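Local coordinates for phosphate-specific transport system accessory protein PhoU homolog (Streptococcus pneumoniae, PDB 2I0M) that probably takes part in regulating phosphate uptake, as an all-helical cytoplasmic homodimer that carries bound zinc ions, at residues Glu8-Glu11 and Leu12-Phe16; Gln54-Ser57 and Ala58-Thr62; Arg78-Ile81 and Ser82-Ser86. All coordinates share one frame; numbering follows the deposited sequence.

All three interactions are short runs of two to three turns on long helices in the first half of the chain, and they follow in order: interaction 1 on helix 5-35, interaction 2 on helix 39-66 and interaction 3 on helix 74-105. Their centres lie 11 to 12 Å apart, so the three runs stand side by side at one level of the bundle. Leu12, Ile59 and Ile83 meet pairwise there, with Leu12 CD2 3.6 Å from Ile83 CG2 and Ile59 CG2 3.5 Å from Ile83 CG2. Interactions 2 and 3 also touch the second subunit, which links this part of the hydrophobic core to the dimer interface.

Interaction 1 (Glu8-Glu11 and Leu12-Phe16); sequences ELHE and LEQSF. With ZN (zinc ion), chain C.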
ATOM      1  N   GLU A   8     -13.050 -13.996  23.145  1.00 47.48           N
ATOM      2  CA  GLU A   8     -13.206 -14.091  21.691  1.00 47.49           C
ATOM      3  C   GLU A   8     -12.345 -13.080  20.909  1.00 47.00           C
ATOM      4  O   GLU A   8     -11.727 -13.429  19.895  1.00 46.97           O
ATOM      5  CB  GLU A   8     -14.672 -13.887  21.326  1.00 47.93           C
ATOM      6  CG  GLU A   8     -15.092 -14.582  20.051  1.00 49.57           C
ATOM      7  CD  GLU A   8     -15.327 -16.055  20.261  1.00 51.16           C
ATOM      8  OE1 GLU A   8     -14.331 -16.805  20.380  1.00 51.58           O
ATOM      9  OE2 GLU A   8     -16.510 -16.457  20.306  1.00 52.21           O
ATOM     10  N   LEU A   9     -12.319 -11.835  21.380  1.00 46.18           N
ATOM     11  CA  LEU A   9     -11.461 -10.807  20.799  1.00 45.69           C
ATOM     12  C   LEU A   9      -9.997 -11.198  20.931  1.00 45.42           C
ATOM     13  O   LEU A   9      -9.237 -11.134  19.967  1.00 45.62           O
ATOM     14  CB  LEU A   9     -11.699  -9.447  21.464  1.00 45.37           C
ATOM     15  CG  LEU A   9     -13.073  -8.809  21.275  1.00 45.23           C
ATOM     16  CD1 LEU A   9     -13.032  -7.335  21.671  1.00 45.61           C
ATOM     17  CD2 LEU A   9     -13.545  -8.972  19.847  1.00 44.18           C
ATOM     18  N   HIS A  10      -9.620 -11.601  22.139  1.00 44.95           N
ATOM     19  CA  HIS A  10      -8.272 -12.059  22.423  1.00 44.49           C
ATOM     20  C   HIS A  10      -7.860 -13.185  21.482  1.00 44.38           C
ATOM     21  O   HIS A  10      -6.743 -13.188  20.966  1.00 44.05           O
ATOM     22  CB  HIS A  10      -8.150 -12.519  23.878  1.00 44.33           C
ATOM     23  CG  HIS A  10      -6.902 -13.290  24.135  1.00 43.82           C
ATOM     24  ND1 HIS A  10      -5.676 -12.680  24.286  1.00 43.60           N
ATOM     25  CD2 HIS A  10      -6.673 -14.620  24.176  1.00 40.71           C
ATOM     26  CE1 HIS A  10      -4.750 -13.602  24.448  1.00 41.35           C
ATOM     27  NE2 HIS A  10      -5.331 -14.785  24.391  1.00 43.27           N
ATOM     28  N   GLU A  11      -8.767 -14.136  21.264  1.00 44.72           N
ATOM     29  CA  GLU A  11      -8.533 -15.227  20.315  1.00 45.00           C
ATOM     30  C   GLU A  11      -8.410 -14.730  18.881  1.00 44.77           C
ATOM     31  O   GLU A  11      -7.594 -15.233  18.127  1.00 45.09           O
ATOM     32  CB  GLU A  11      -9.611 -16.311  20.444  1.00 45.26           C
ATOM     33  CG  GLU A  11      -9.264 -17.382  21.480  1.00 46.84           C
ATOM     34  CD  GLU A  11     -10.484 -18.103  22.057  1.00 49.96           C
ATOM     35  OE1 GLU A  11     -10.340 -18.749  23.127  1.00 51.17           O
ATOM     36  OE2 GLU A  11     -11.582 -18.033  21.456  1.00 50.64           O
ATOM     37  N   LEU A  12      -9.212 -13.727  18.518  1.00 44.74           N
ATOM     38  CA  LEU A  12      -9.088 -13.059  17.222  1.00 44.19           C
ATOM     39  C   LEU A  12      -7.724 -12.382  17.071  1.00 43.52           C
ATOM     40  O   LEU A  12      -7.106 -12.441  16.010  1.00 43.63           O
ATOM     41  CB  LEU A  12     -10.205 -12.023  17.022  1.00 44.31           C
ATOM     42  CG  LEU A  12     -10.635 -11.600  15.604  1.00 44.42           C
ATOM     43  CD1 LEU A  12     -11.004 -10.119  15.586  1.00 44.00           C
ATOM     44  CD2 LEU A  12      -9.596 -11.889  14.540  1.00 43.69           C
ATOM     45  N   GLU A  13      -7.251 -11.740  18.126  1.00 43.07           N
ATOM     46  CA  GLU A  13      -5.901 -11.177  18.097  1.00 43.06           C
ATOM     47  C   GLU A  13      -4.806 -12.237  17.856  1.00 42.75           C
ATOM     48  O   GLU A  13      -3.811 -11.964  17.179  1.00 42.81           O
ATOM     49  CB  GLU A  13      -5.614 -10.405  19.377  1.00 42.87           C
ATOM     50  CG  GLU A  13      -4.287  -9.673  19.353  1.00 43.43           C
ATOM     51  CD  GLU A  13      -4.200  -8.613  20.427  1.00 45.58           C
ATOM     52  OE1 GLU A  13      -4.267  -8.953  21.627  1.00 44.47           O
ATOM     53  OE2 GLU A  13      -4.075  -7.431  20.058  1.00 47.50           O
ATOM     54  N   GLN A  14      -4.992 -13.433  18.409  1.00 42.01           N
ATOM     55  CA  GLN A  14      -3.994 -14.488  18.260  1.00 42.28           C
ATOM     56  C   GLN A  14      -3.965 -15.038  16.841  1.00 42.24           C
ATOM     57  O   GLN A  14      -2.883 -15.358  16.329  1.00 42.51           O
ATOM     58  CB  GLN A  14      -4.187 -15.621  19.290  1.00 41.53           C
ATOM     59  CG  GLN A  14      -3.706 -15.271  20.708  1.00 41.27           C
ATOM     60  CD  GLN A  14      -2.220 -14.900  20.781  1.00 40.10           C
ATOM     61  OE1 GLN A  14      -1.855 -13.829  21.274  1.00 40.73           O
ATOM     62  NE2 GLN A  14      -1.369 -15.785  20.293  1.00 37.67           N
ATOM     63  N   SER A  15      -5.144 -15.152  16.221  1.00 41.76           N
ATOM     64  CA  SER A  15      -5.253 -15.509  14.802  1.00 42.05           C
ATOM     65  C   SER A  15      -4.440 -14.556  13.933  1.00 41.52           C
ATOM     66  O   SER A  15      -3.707 -14.991  13.048  1.00 42.05           O
ATOM     67  CB  SER A  15      -6.715 -15.481  14.331  1.00 42.21           C
ATOM     68  OG  SER A  15      -7.459 -16.548  14.893  1.00 44.38           O
ATOM     69  N   PHE A  16      -4.586 -13.260  14.205  1.00 41.15           N
ATOM     70  CA  PHE A  16      -3.901 -12.188  13.482  1.00 40.59           C
ATOM     71  C   PHE A  16      -2.371 -12.209  13.671  1.00 40.69           C
ATOM     72  O   PHE A  16      -1.625 -12.085  12.701  1.00 40.96           O
ATOM     73  CB  PHE A  16      -4.525 -10.836  13.879  1.00 40.42           C
ATOM     74  CG  PHE A  16      -3.723  -9.646  13.445  1.00 40.96           C
ATOM     75  CD1 PHE A  16      -2.878  -9.004  14.344  1.00 39.77           C
ATOM     76  CD2 PHE A  16      -3.803  -9.172  12.123  1.00 41.12           C
ATOM     77  CE1 PHE A  16      -2.127  -7.923  13.945  1.00 41.91           C
ATOM     78  CE2 PHE A  16      -3.038  -8.089  11.712  1.00 40.88           C
ATOM     79  CZ  PHE A  16      -2.209  -7.449  12.620  1.00 40.48           C
TER
HETATM   80 ZN    ZN C 218      -4.477 -16.741  24.825  1.00 52.90          ZN
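His10 lies alongside Gln14, one turn further on in helix 5-35, the first helix of the PhoU helical bundle. The two side chains point the same way, and the ring and the amide plane are 29° apart. Their closest approach is loose, 4.1 Å from His10 NE2 to Gln14 CG, and Gln14 CG reaches the ring obliquely. The imidazole leaves the helix with CG trans to the backbone nitrogen (chi1 166°), while the Gln14 chain bends after CG. NE2 of His10 binds a zinc ion at 2.2 Å, which commits that nitrogen to the metal and restrains the ring. This zinc sits on the outer side of the helix, whereas Leu9, Leu12 and Phe16 face inward.

The backbone beneath is regular alpha-helix. Glu13 N donates to Leu9 O at 2.8 Å, and Gln14 N to His10 O at 3.1 Å, so the carbonyl of the zinc-binding residue ties down the residue beside its ring. Glu13 extends its chain against Phe79 of helix 74-105 and the loop residues Phe137, Pro138 and His140; its carboxylate stays 4.8 Å from the imidazole, measured from OE1 to His10 ND1, a separation at which its charge could still influence the ring. Leu12 turns into the core, where it also touches Cys63 of helix 39-66. On the solvent side, Ser15 N closes the turn on Glu11 O at 3.1 Å, with an N-H...O angle of 162°.

Interaction 2 (Gln54-Ser57 and Ala58-Thr62); sequences QGQS and AIELT
Gln56 and Glu60 meet one turn apart on helix 39-66, an i to i+4 pair within the PhoU helical bundle. Their side chains slant across each other, with the amide and carboxylate planes 31° apart. The nearest polar atoms, Gln56 NE2 and Glu60 OE2, are 3.7 Å apart, so this is packing of amide against carboxylate. Gln56 NE2 is buried without a partner in the model. The two chains leave the helix differently: Gln56 CG is trans to its backbone nitrogen (chi1 172°), whereas Glu60 CG lies beside its own nitrogen (chi1 -78°). That choice sends the Glu60 chain back over the preceding turn, where its CG rests 3.2 Å from Gln56 O.

Around the helix from this pair, Ile59 makes a similar return. Its CG1 lies beside the backbone nitrogen and directs CD1 back along Gly55, to 3.2 Å from Gly55 O. The same carbonyl accepts the backbone N-H of Ile59 at 3.1 Å.

Further out, Ile59 faces the core, against Ser15 and Leu19 of helix 5-35. Gln56 touches Cys87, Ser88 and Glu91 of helix 74-105, the last a zinc ligand, and a bound zinc ion lies about 6 Å from the Gln56 side chain. The second subunit covers the pair from across the dimer interface: its Leu212 packs on Gln56 and its Ile81 on Glu60. The carboxylate finds its main polar partner there too, OE2 of Glu60 forming a salt bridge with NH1 of Arg203 of the second subunit.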
ATOM      1  N   GLN A  54      -5.720 -17.096   2.175  1.00 41.18           N
ATOM      2  CA  GLN A  54      -6.676 -17.936   2.925  1.00 40.85           C
ATOM      3  C   GLN A  54      -6.812 -17.568   4.400  1.00 41.26           C
ATOM      4  O   GLN A  54      -7.932 -17.517   4.923  1.00 41.16           O
ATOM      5  CB  GLN A  54      -6.318 -19.426   2.805  1.00 40.57           C
ATOM      6  CG  GLN A  54      -6.966 -20.128   1.634  1.00 39.37           C
ATOM      7  CD  GLN A  54      -6.769 -21.641   1.667  1.00 40.49           C
ATOM      8  OE1 GLN A  54      -5.679 -22.135   1.945  1.00 39.51           O
ATOM      9  NE2 GLN A  54      -7.836 -22.381   1.374  1.00 40.26           N
ATOM     10  N   GLY A  55      -5.676 -17.323   5.054  1.00 41.36           N
ATOM     11  CA  GLY A  55      -5.644 -16.977   6.470  1.00 42.26           C
ATOM     12  C   GLY A  55      -6.295 -15.633   6.741  1.00 43.09           C
ATOM     13  O   GLY A  55      -6.952 -15.446   7.767  1.00 43.18           O
ATOM     14  N   GLN A  56      -6.091 -14.701   5.813  1.00 43.39           N
ATOM     15  CA  GLN A  56      -6.705 -13.390   5.843  1.00 43.87           C
ATOM     16  C   GLN A  56      -8.227 -13.477   5.717  1.00 44.23           C
ATOM     17  O   GLN A  56      -8.948 -12.789   6.438  1.00 44.59           O
ATOM     18  CB  GLN A  56      -6.121 -12.532   4.719  1.00 43.83           C
ATOM     19  CG  GLN A  56      -6.822 -11.208   4.528  1.00 45.27           C
ATOM     20  CD  GLN A  56      -6.680 -10.659   3.130  1.00 44.86           C
ATOM     21  OE1 GLN A  56      -6.544 -11.407   2.159  1.00 47.38           O
ATOM     22  NE2 GLN A  56      -6.744  -9.355   3.012  1.00 44.17           N
ATOM     23  N   SER A  57      -8.720 -14.326   4.811  1.00 44.03           N
ATOM     24  CA  SER A  57     -10.155 -14.416   4.605  1.00 43.95           C
ATOM     25  C   SER A  57     -10.827 -15.009   5.843  1.00 43.66           C
ATOM     26  O   SER A  57     -11.889 -14.546   6.258  1.00 43.71           O
ATOM     27  CB  SER A  57     -10.499 -15.179   3.317  1.00 44.04           C
ATOM     28  OG  SER A  57     -10.945 -16.504   3.570  1.00 44.97           O
ATOM     29  N   ALA A  58     -10.185 -16.011   6.439  1.00 43.33           N
ATOM     30  CA  ALA A  58     -10.665 -16.628   7.673  1.00 43.34           C
ATOM     31  C   ALA A  58     -10.829 -15.582   8.772  1.00 43.46           C
ATOM     32  O   ALA A  58     -11.886 -15.492   9.403  1.00 43.13           O
ATOM     33  CB  ALA A  58      -9.713 -17.745   8.125  1.00 43.32           C
ATOM     34  N   ILE A  59      -9.785 -14.773   8.964  1.00 43.75           N
ATOM     35  CA  ILE A  59      -9.783 -13.690   9.954  1.00 43.92           C
ATOM     36  C   ILE A  59     -10.829 -12.625   9.643  1.00 44.47           C
ATOM     37  O   ILE A  59     -11.645 -12.295  10.519  1.00 44.81           O
ATOM     38  CB  ILE A  59      -8.396 -13.062  10.068  1.00 43.90           C
ATOM     39  CG1 ILE A  59      -7.403 -14.087  10.616  1.00 43.58           C
ATOM     40  CG2 ILE A  59      -8.422 -11.808  10.962  1.00 44.49           C
ATOM     41  CD1 ILE A  59      -5.968 -13.731  10.297  1.00 43.00           C
ATOM     42  N   GLU A  60     -10.802 -12.097   8.409  1.00 44.66           N
ATOM     43  CA  GLU A  60     -11.852 -11.189   7.888  1.00 44.97           C
ATOM     44  C   GLU A  60     -13.264 -11.658   8.224  1.00 45.00           C
ATOM     45  O   GLU A  60     -14.120 -10.847   8.584  1.00 44.72           O
ATOM     46  CB  GLU A  60     -11.766 -11.049   6.365  1.00 44.60           C
ATOM     47  CG  GLU A  60     -10.691 -10.125   5.858  1.00 44.55           C
ATOM     48  CD  GLU A  60     -10.728  -9.920   4.352  1.00 45.25           C
ATOM     49  OE1 GLU A  60     -11.216 -10.798   3.594  1.00 47.53           O
ATOM     50  OE2 GLU A  60     -10.250  -8.865   3.906  1.00 47.36           O
ATOM     51  N   LEU A  61     -13.488 -12.968   8.101  1.00 45.39           N
ATOM     52  CA  LEU A  61     -14.811 -13.565   8.265  1.00 46.30           C
ATOM     53  C   LEU A  61     -15.255 -13.706   9.712  1.00 46.38           C
ATOM     54  O   LEU A  61     -16.422 -13.436  10.021  1.00 46.73           O
ATOM     55  CB  LEU A  61     -14.919 -14.913   7.532  1.00 46.18           C
ATOM     56  CG  LEU A  61     -15.684 -14.941   6.195  1.00 47.08           C
ATOM     57  CD1 LEU A  61     -15.052 -14.031   5.148  1.00 47.48           C
ATOM     58  CD2 LEU A  61     -15.789 -16.370   5.654  1.00 47.10           C
ATOM     59  N   THR A  62     -14.345 -14.126  10.593  1.00 46.42           N
ATOM     60  CA  THR A  62     -14.668 -14.173  12.022  1.00 46.49           C
ATOM     61  C   THR A  62     -14.762 -12.758  12.627  1.00 47.02           C
ATOM     62  O   THR A  62     -15.501 -12.547  13.582  1.00 46.80           O
ATOM     63  CB  THR A  62     -13.735 -15.119  12.875  1.00 46.41           C
ATOM     64  OG1 THR A  62     -12.716 -14.371  13.534  1.00 44.94           O
ATOM     65  CG2 THR A  62     -13.124 -16.238  12.048  1.00 45.84           C
TER

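Interaction 3 (Arg78-Ile81 and Ser82-Ser86); sequences RFVI and SIMSS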
ATOM      1  N   ARG A  78     -13.194  -0.347  17.387  1.00 48.41           N
ATOM      2  CA  ARG A  78     -11.894   0.061  16.876  1.00 47.13           C
ATOM      3  C   ARG A  78     -10.974  -1.138  16.755  1.00 45.68           C
ATOM      4  O   ARG A  78     -10.150  -1.201  15.846  1.00 45.67           O
ATOM      5  CB  ARG A  78     -11.260   1.123  17.787  1.00 47.27           C
ATOM      6  CG  ARG A  78     -12.153   2.346  18.001  1.00 47.22           C
ATOM      7  CD  ARG A  78     -11.352   3.634  18.085  1.00 47.59           C
ATOM      8  NE  ARG A  78     -10.465   3.678  19.246  1.00 48.12           N
ATOM      9  CZ  ARG A  78     -10.814   4.103  20.458  1.00 48.87           C
ATOM     10  NH1 ARG A  78     -12.053   4.509  20.705  1.00 48.43           N
ATOM     11  NH2 ARG A  78      -9.919   4.106  21.434  1.00 49.57           N
ATOM     12  N   PHE A  79     -11.137  -2.094  17.659  1.00 44.21           N
ATOM     13  CA  PHE A  79     -10.281  -3.263  17.687  1.00 43.12           C
ATOM     14  C   PHE A  79     -10.523  -4.155  16.486  1.00 42.26           C
ATOM     15  O   PHE A  79      -9.615  -4.399  15.728  1.00 41.43           O
ATOM     16  CB  PHE A  79     -10.418  -4.067  18.987  1.00 42.74           C
ATOM     17  CG  PHE A  79      -9.597  -5.324  18.982  1.00 43.61           C
ATOM     18  CD1 PHE A  79      -8.240  -5.284  19.304  1.00 44.59           C
ATOM     19  CD2 PHE A  79     -10.158  -6.537  18.603  1.00 42.22           C
ATOM     20  CE1 PHE A  79      -7.471  -6.427  19.288  1.00 44.38           C
ATOM     21  CE2 PHE A  79      -9.395  -7.681  18.567  1.00 44.50           C
ATOM     22  CZ  PHE A  79      -8.047  -7.633  18.915  1.00 44.82           C
ATOM     23  N   VAL A  80     -11.751  -4.639  16.329  1.00 42.15           N
ATOM     24  CA  VAL A  80     -12.117  -5.516  15.216  1.00 42.01           C
ATOM     25  C   VAL A  80     -11.807  -4.844  13.849  1.00 42.47           C
ATOM     26  O   VAL A  80     -11.328  -5.511  12.921  1.00 41.86           O
ATOM     27  CB  VAL A  80     -13.591  -5.984  15.344  1.00 41.80           C
ATOM     28  CG1 VAL A  80     -14.051  -6.731  14.118  1.00 41.52           C
ATOM     29  CG2 VAL A  80     -13.766  -6.850  16.576  1.00 42.22           C
ATOM     30  N   ILE A  81     -12.044  -3.532  13.753  1.00 42.34           N
ATOM     31  CA  ILE A  81     -11.723  -2.760  12.544  1.00 43.32           C
ATOM     32  C   ILE A  81     -10.212  -2.756  12.290  1.00 43.37           C
ATOM     33  O   ILE A  81      -9.766  -2.805  11.152  1.00 43.71           O
ATOM     34  CB  ILE A  81     -12.251  -1.294  12.637  1.00 43.77           C
ATOM     35  CG1 ILE A  81     -13.796  -1.259  12.611  1.00 44.57           C
ATOM     36  CG2 ILE A  81     -11.669  -0.420  11.503  1.00 44.46           C
ATOM     37  CD1 ILE A  81     -14.420   0.142  12.832  1.00 43.05           C
ATOM     38  N   SER A  82      -9.431  -2.716  13.363  1.00 43.42           N
ATOM     39  CA  SER A  82      -7.978  -2.724  13.275  1.00 43.52           C
ATOM     40  C   SER A  82      -7.435  -4.068  12.789  1.00 43.18           C
ATOM     41  O   SER A  82      -6.469  -4.107  12.053  1.00 42.73           O
ATOM     42  CB  SER A  82      -7.361  -2.369  14.632  1.00 43.62           C
ATOM     43  OG  SER A  82      -7.741  -1.065  15.026  1.00 45.96           O
ATOM     44  N   ILE A  83      -8.041  -5.163  13.235  1.00 43.67           N
ATOM     45  CA  ILE A  83      -7.652  -6.500  12.802  1.00 44.26           C
ATOM     46  C   ILE A  83      -7.987  -6.682  11.307  1.00 44.95           C
ATOM     47  O   ILE A  83      -7.141  -7.130  10.533  1.00 44.74           O
ATOM     48  CB  ILE A  83      -8.324  -7.590  13.665  1.00 44.19           C
ATOM     49  CG1 ILE A  83      -7.883  -7.494  15.148  1.00 44.42           C
ATOM     50  CG2 ILE A  83      -8.120  -8.972  13.055  1.00 43.63           C
ATOM     51  CD1 ILE A  83      -6.461  -7.999  15.508  1.00 43.75           C
ATOM     52  N   MET A  84      -9.193  -6.284  10.905  1.00 46.10           N
ATOM     53  CA  MET A  84      -9.637  -6.399   9.509  1.00 47.76           C
ATOM     54  C   MET A  84      -8.711  -5.648   8.575  1.00 47.38           C
ATOM     55  O   MET A  84      -8.270  -6.178   7.566  1.00 47.48           O
ATOM     56  CB  MET A  84     -11.053  -5.868   9.336  1.00 47.66           C
ATOM     57  CG  MET A  84     -12.127  -6.777   9.884  1.00 49.20           C
ATOM     58  SD  MET A  84     -13.760  -6.425   9.175  1.00 50.35           S
ATOM     59  CE  MET A  84     -14.805  -6.703  10.581  1.00 49.51           C
ATOM     60  N   SER A  85      -8.392  -4.419   8.954  1.00 47.68           N
ATOM     61  CA  SER A  85      -7.516  -3.561   8.177  1.00 47.66           C
ATOM     62  C   SER A  85      -6.071  -4.058   8.179  1.00 47.21           C
ATOM     63  O   SER A  85      -5.407  -4.017   7.162  1.00 47.69           O
ATOM     64  CB  SER A  85      -7.604  -2.135   8.728  1.00 48.14           C
ATOM     65  OG  SER A  85      -6.374  -1.447   8.550  1.00 51.32           O
ATOM     66  N   SER A  86      -5.589  -4.534   9.321  1.00 46.36           N
ATOM     67  CA  SER A  86      -4.212  -4.962   9.441  1.00 46.32           C
ATOM     68  C   SER A  86      -3.937  -6.327   8.790  1.00 46.49           C
ATOM     69  O   SER A  86      -2.836  -6.574   8.309  1.00 46.03           O
ATOM     70  CB  SER A  86      -3.768  -4.973  10.915  1.00 46.19           C
ATOM     71  OG  SER A  86      -3.747  -3.669  11.477  1.00 46.22           O
TER
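The Ser82 hydroxyl turns back to the carbonyl of Arg78, one turn earlier in helix 74-105, and donates to it across a short modelled separation of 2.5 Å between OG and Arg78 O. Its backbone N-H reaches the same oxygen at 3.0 Å from the opposite face of the carbonyl plane, so two bonds from one residue grip Arg78 O. The torsion that sets OG beside the backbone nitrogen (chi1 -62°) makes this possible. Ser86 repeats the pattern one turn on, with OG 2.8 Å from Ser82 O. In this way both buried hydroxyls are satisfied by the helix itself, while Ser82 also packs on Arg203 and Tyr206 of helix 177-209.

On another face, Ile83 lays CG1 over the Phe79 ring in a CH-pi contact, 4.0 Å from CG1 to the ring centroid and 25° off the ring normal. The carbon is displaced toward the rim, 3.7 Å from Phe79 CE2. Ile83 continues into the core against Phe16 and Cys63.

Ser85 N donates to the carbonyl oxygen of Ile81. Met84 meets Met84 of the second subunit and bends its thioether so that CE lies 3.6 Å from Val80 CG1. Helix 74-105 thus packs against helices 5-35 and 39-66, against helix 177-209 through its serines, and against the second subunit, as a helix of the all-helical, dimeric PhoU bundle.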